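Local coordinates for RimK domain protein ATP-grasp (PDB 5I47) that probably binds ATP and acts as an ATP-grasp ligase of the RimK/LysX type, joining an amino acid to a carboxylate substrate, at residues B[122-131]-B[142-151]. Numbering follows the deposited sequence.
Sequences IAEIGYPVVL and VALVEDQDAA
Tyr127 lays one face of its ring against Asp147, whose CA sits 3.7 Å from the ring centroid and 20° off its normal, a CH-pi contact. The Val145 carbonyl O lies at the ring edge, in plane, and Val145 CG1 packs 3.6 Å from Tyr127 CE1. A chi1 of 177° places that methyl there, anti to the backbone N. Ala151 CB then bridges Tyr127 OH and Ile122 CD1, the latter at 4.0 Å. With an alanine in place of Tyr127, a gap is likely to open between Val145 and Ala151, and the CA of Asp147 would lose the ring face it lies on. Next to the ring, strands 129-133 and 143-145 form an antiparallel hairpin, 143-145 being an outermost strand of the four-stranded ATP-grasp sheet; helices 115-125 and 148-160 pack on the face carrying Leu131 and Val145. Val129 pairs with Val145 through two hydrogen bonds, the straighter being Val129 N to Val145 O (3.1 Å, N-H...O 163°); Leu131 and Ala143 form the next hydrogen-bonded pair. Leu131 CG meets Val145 CG2 at 4.2 Å, and Ile154 touches both. Further out, Asp147 N-caps helix 148-160, its OD1 accepting from Ala150 N at 3.3 Å from above the carboxylate plane.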
ATOM      1  N   ILE B 122     -10.181 -14.740 -16.309  1.00 43.56           N
ATOM      2  CA  ILE B 122     -10.752 -16.051 -16.011  1.00 43.17           C
ATOM      3  C   ILE B 122     -10.918 -16.867 -17.288  1.00 45.06           C
ATOM      4  O   ILE B 122     -10.714 -18.088 -17.295  1.00 43.02           O
ATOM      5  CB  ILE B 122     -12.086 -15.886 -15.261  1.00 34.94           C
ATOM      6  CG1 ILE B 122     -11.835 -15.477 -13.810  1.00 31.14           C
ATOM      7  CG2 ILE B 122     -12.901 -17.155 -15.331  1.00 34.73           C
ATOM      8  CD1 ILE B 122     -13.102 -15.248 -13.017  1.00 30.19           C
ATOM      9  N   ALA B 123     -11.278 -16.208 -18.390  1.00 50.18           N
ATOM     10  CA  ALA B 123     -11.380 -16.906 -19.667  1.00 51.56           C
ATOM     11  C   ALA B 123     -10.016 -17.396 -20.135  1.00 56.64           C
ATOM     12  O   ALA B 123      -9.895 -18.513 -20.651  1.00 61.00           O
ATOM     13  CB  ALA B 123     -12.011 -15.990 -20.714  1.00 48.48           C
ATOM     14  N   GLU B 124      -8.976 -16.580 -19.949  1.00 54.35           N
ATOM     15  CA  GLU B 124      -7.646 -16.946 -20.423  1.00 48.72           C
ATOM     16  C   GLU B 124      -7.020 -18.025 -19.547  1.00 49.59           C
ATOM     17  O   GLU B 124      -6.464 -19.005 -20.055  1.00 54.41           O
ATOM     18  CB  GLU B 124      -6.750 -15.710 -20.468  1.00 42.96           C
ATOM     19  CG  GLU B 124      -5.304 -16.030 -20.785  1.00 43.58           C
ATOM     20  CD  GLU B 124      -4.392 -14.850 -20.570  1.00 46.55           C
ATOM     21  OE1 GLU B 124      -4.811 -13.897 -19.879  1.00 48.77           O
ATOM     22  OE2 GLU B 124      -3.258 -14.871 -21.097  1.00 47.48           O
ATOM     23  N   ILE B 125      -7.087 -17.856 -18.226  1.00 48.34           N
ATOM     24  CA  ILE B 125      -6.479 -18.828 -17.322  1.00 49.05           C
ATOM     25  C   ILE B 125      -7.304 -20.108 -17.280  1.00 55.44           C
ATOM     26  O   ILE B 125      -6.757 -21.219 -17.275  1.00 62.91           O
ATOM     27  CB  ILE B 125      -6.310 -18.215 -15.920  1.00 45.92           C
ATOM     28  CG1 ILE B 125      -5.326 -17.045 -15.959  1.00 44.90           C
ATOM     29  CG2 ILE B 125      -5.865 -19.271 -14.921  1.00 44.87           C
ATOM     30  CD1 ILE B 125      -5.119 -16.384 -14.616  1.00 46.17           C
ATOM     31  N   GLY B 126      -8.628 -19.976 -17.261  1.00 47.58           N
ATOM     32  CA  GLY B 126      -9.506 -21.123 -17.157  1.00 43.85           C
ATOM     33  C   GLY B 126      -9.728 -21.524 -15.715  1.00 44.59           C
ATOM     34  O   GLY B 126      -8.824 -21.388 -14.886  1.00 48.26           O
ATOM     35  N   TYR B 127     -10.922 -22.020 -15.401  1.00 46.69           N
ATOM     36  CA  TYR B 127     -11.258 -22.439 -14.040  1.00 46.39           C
ATOM     37  C   TYR B 127     -10.446 -23.656 -13.589  1.00 54.61           C
ATOM     38  O   TYR B 127     -10.091 -24.500 -14.412  1.00 58.64           O
ATOM     39  CB  TYR B 127     -12.748 -22.747 -13.941  1.00 40.93           C
ATOM     40  CG  TYR B 127     -13.632 -21.549 -14.171  1.00 42.08           C
ATOM     41  CD1 TYR B 127     -13.875 -20.638 -13.151  1.00 39.63           C
ATOM     42  CD2 TYR B 127     -14.229 -21.331 -15.406  1.00 46.83           C
ATOM     43  CE1 TYR B 127     -14.686 -19.540 -13.357  1.00 41.13           C
ATOM     44  CE2 TYR B 127     -15.044 -20.235 -15.621  1.00 46.95           C
ATOM     45  CZ  TYR B 127     -15.274 -19.345 -14.592  1.00 45.35           C
ATOM     46  OH  TYR B 127     -16.078 -18.249 -14.801  1.00 47.07           O
ATOM     47  N   PRO B 128     -10.153 -23.755 -12.277  1.00 54.88           N
ATOM     48  CA  PRO B 128     -10.510 -22.774 -11.248  1.00 50.03           C
ATOM     49  C   PRO B 128      -9.444 -21.698 -11.069  1.00 47.71           C
ATOM     50  O   PRO B 128      -8.324 -21.850 -11.559  1.00 44.13           O
ATOM     51  CB  PRO B 128     -10.630 -23.633  -9.990  1.00 47.08           C
ATOM     52  CG  PRO B 128      -9.577 -24.677 -10.186  1.00 47.68           C
ATOM     53  CD  PRO B 128      -9.517 -24.947 -11.684  1.00 51.96           C
ATOM     54  N   VAL B 129      -9.807 -20.614 -10.380  1.00 48.28           N
ATOM     55  CA  VAL B 129      -8.897 -19.524 -10.048  1.00 42.99           C
ATOM     56  C   VAL B 129      -9.223 -19.040  -8.640  1.00 42.86           C
ATOM     57  O   VAL B 129     -10.241 -19.407  -8.051  1.00 45.46           O
ATOM     58  CB  VAL B 129      -8.987 -18.351 -11.048  1.00 39.93           C
ATOM     59  CG1 VAL B 129      -8.591 -18.795 -12.445  1.00 39.42           C
ATOM     60  CG2 VAL B 129     -10.388 -17.761 -11.049  1.00 37.93           C
ATOM     61  N   VAL B 130      -8.343 -18.199  -8.101  1.00 42.22           N
ATOM     62  CA  VAL B 130      -8.562 -17.539  -6.819  1.00 38.79           C
ATOM     63  C   VAL B 130      -8.442 -16.034  -7.016  1.00 36.38           C
ATOM     64  O   VAL B 130      -7.607 -15.564  -7.796  1.00 35.76           O
ATOM     65  CB  VAL B 130      -7.575 -18.025  -5.737  1.00 38.58           C
ATOM     66  CG1 VAL B 130      -7.904 -19.440  -5.316  1.00 40.06           C
ATOM     67  CG2 VAL B 130      -6.147 -17.946  -6.241  1.00 38.34           C
ATOM     68  N   LEU B 131      -9.293 -15.283  -6.323  1.00 34.68           N
ATOM     69  CA  LEU B 131      -9.230 -13.828  -6.307  1.00 32.73           C
ATOM     70  C   LEU B 131      -8.505 -13.380  -5.048  1.00 33.22           C
ATOM     71  O   LEU B 131      -8.886 -13.761  -3.937  1.00 36.05           O
ATOM     72  CB  LEU B 131     -10.624 -13.198  -6.351  1.00 32.35           C
ATOM     73  CG  LEU B 131     -11.533 -13.471  -7.550  1.00 33.27           C
ATOM     74  CD1 LEU B 131     -12.749 -12.571  -7.483  1.00 33.73           C
ATOM     75  CD2 LEU B 131     -10.793 -13.270  -8.854  1.00 32.30           C
ATOM     76  N   VAL B 142      -8.991 -14.701   0.611  1.00 36.06           N
ATOM     77  CA  VAL B 142      -8.805 -15.338  -0.687  1.00 36.91           C
ATOM     78  C   VAL B 142     -10.067 -16.099  -1.066  1.00 41.59           C
ATOM     79  O   VAL B 142     -10.672 -16.789  -0.237  1.00 49.26           O
ATOM     80  CB  VAL B 142      -7.575 -16.260  -0.656  1.00 36.89           C
ATOM     81  CG1 VAL B 142      -7.318 -16.856  -2.032  1.00 38.24           C
ATOM     82  CG2 VAL B 142      -6.357 -15.488  -0.169  1.00 36.34           C
ATOM     83  N   ALA B 143     -10.476 -15.969  -2.327  1.00 41.30           N
ATOM     84  CA  ALA B 143     -11.785 -16.427  -2.784  1.00 43.77           C
ATOM     85  C   ALA B 143     -11.616 -17.434  -3.916  1.00 47.58           C
ATOM     86  O   ALA B 143     -11.157 -17.077  -5.005  1.00 49.57           O
ATOM     87  CB  ALA B 143     -12.637 -15.241  -3.232  1.00 40.76           C
ATOM     88  N   LEU B 144     -12.006 -18.683  -3.668  1.00 47.38           N
ATOM     89  CA  LEU B 144     -11.921 -19.720  -4.687  1.00 47.92           C
ATOM     90  C   LEU B 144     -13.100 -19.619  -5.648  1.00 47.74           C
ATOM     91  O   LEU B 144     -14.242 -19.407  -5.234  1.00 48.59           O
ATOM     92  CB  LEU B 144     -11.881 -21.105  -4.040  1.00 50.71           C
ATOM     93  CG  LEU B 144     -11.901 -22.320  -4.976  1.00 52.03           C
ATOM     94  CD1 LEU B 144     -10.709 -22.314  -5.921  1.00 52.36           C
ATOM     95  CD2 LEU B 144     -11.948 -23.616  -4.176  1.00 50.58           C
ATOM     96  N   VAL B 145     -12.809 -19.765  -6.940  1.00 47.83           N
ATOM     97  CA  VAL B 145     -13.791 -19.590  -8.010  1.00 49.23           C
ATOM     98  C   VAL B 145     -13.705 -20.827  -8.897  1.00 52.78           C
ATOM     99  O   VAL B 145     -12.776 -20.956  -9.702  1.00 53.42           O
ATOM    100  CB  VAL B 145     -13.546 -18.312  -8.822  1.00 45.98           C
ATOM    101  CG1 VAL B 145     -14.539 -18.203  -9.967  1.00 43.64           C
ATOM    102  CG2 VAL B 145     -13.629 -17.091  -7.927  1.00 43.06           C
ATOM    103  N   GLU B 146     -14.673 -21.734  -8.764  1.00 57.39           N
ATOM    104  CA  GLU B 146     -14.655 -22.961  -9.552  1.00 58.33           C
ATOM    105  C   GLU B 146     -15.354 -22.812 -10.897  1.00 55.83           C
ATOM    106  O   GLU B 146     -14.991 -23.507 -11.852  1.00 54.79           O
ATOM    107  CB  GLU B 146     -15.307 -24.108  -8.775  1.00 65.37           C
ATOM    108  CG  GLU B 146     -14.973 -24.150  -7.294  1.00 73.17           C
ATOM    109  CD  GLU B 146     -15.984 -23.394  -6.452  1.00 79.25           C
ATOM    110  OE1 GLU B 146     -16.492 -22.352  -6.919  1.00 78.76           O
ATOM    111  OE2 GLU B 146     -16.280 -23.850  -5.326  1.00 82.19           O
ATOM    112  N   ASP B 147     -16.344 -21.928 -10.995  1.00 50.96           N
ATOM    113  CA  ASP B 147     -17.122 -21.778 -12.216  1.00 54.61           C
ATOM    114  C   ASP B 147     -17.690 -20.364 -12.268  1.00 59.68           C
ATOM    115  O   ASP B 147     -17.502 -19.563 -11.347  1.00 60.43           O
ATOM    116  CB  ASP B 147     -18.230 -22.829 -12.283  1.00 49.79           C
ATOM    117  CG  ASP B 147     -19.088 -22.830 -11.043  1.00 47.82           C
ATOM    118  OD1 ASP B 147     -19.954 -21.942 -10.921  1.00 46.53           O
ATOM    119  OD2 ASP B 147     -18.892 -23.706 -10.177  1.00 51.55           O
ATOM    120  N   GLN B 148     -18.410 -20.068 -13.356  1.00 61.48           N
ATOM    121  CA  GLN B 148     -18.903 -18.709 -13.571  1.00 61.34           C
ATOM    122  C   GLN B 148     -19.899 -18.285 -12.498  1.00 60.35           C
ATOM    123  O   GLN B 148     -19.932 -17.108 -12.122  1.00 62.46           O
ATOM    124  CB  GLN B 148     -19.537 -18.583 -14.956  1.00 64.14           C
ATOM    125  CG  GLN B 148     -19.996 -17.164 -15.284  1.00 66.86           C
ATOM    126  CD  GLN B 148     -20.587 -17.038 -16.674  1.00 66.56           C
ATOM    127  OE1 GLN B 148     -19.892 -17.220 -17.675  1.00 69.25           O
ATOM    128  NE2 GLN B 148     -21.878 -16.726 -16.743  1.00 61.98           N
ATOM    129  N   ASP B 149     -20.716 -19.217 -11.999  1.00 58.28           N
ATOM    130  CA  ASP B 149     -21.637 -18.881 -10.917  1.00 59.57           C
ATOM    131  C   ASP B 149     -20.884 -18.429  -9.675  1.00 55.23           C
ATOM    132  O   ASP B 149     -21.309 -17.494  -8.985  1.00 53.59           O
ATOM    133  CB  ASP B 149     -22.534 -20.075 -10.593  1.00 67.40           C
ATOM    134  CG  ASP B 149     -23.787 -20.108 -11.439  1.00 73.84           C
ATOM    135  OD1 ASP B 149     -23.759 -20.715 -12.531  1.00 74.40           O
ATOM    136  OD2 ASP B 149     -24.802 -19.522 -11.008  1.00 77.58           O
ATOM    137  N   ALA B 150     -19.761 -19.082  -9.372  1.00 54.38           N
ATOM    138  CA  ALA B 150     -18.916 -18.615  -8.280  1.00 54.03           C
ATOM    139  C   ALA B 150     -18.287 -17.271  -8.618  1.00 51.22           C
ATOM    140  O   ALA B 150     -18.140 -16.410  -7.742  1.00 50.57           O
ATOM    141  CB  ALA B 150     -17.838 -19.653  -7.970  1.00 55.28           C
ATOM    142  N   ALA B 151     -17.923 -17.070  -9.887  1.00 52.36           N
ATOM    143  CA  ALA B 151     -17.314 -15.809 -10.297  1.00 54.95           C
ATOM    144  C   ALA B 151     -18.299 -14.654 -10.159  1.00 59.66           C
ATOM    145  O   ALA B 151     -17.983 -13.624  -9.551  1.00 60.83           O
ATOM    146  CB  ALA B 151     -16.800 -15.918 -11.734  1.00 53.45           C
TER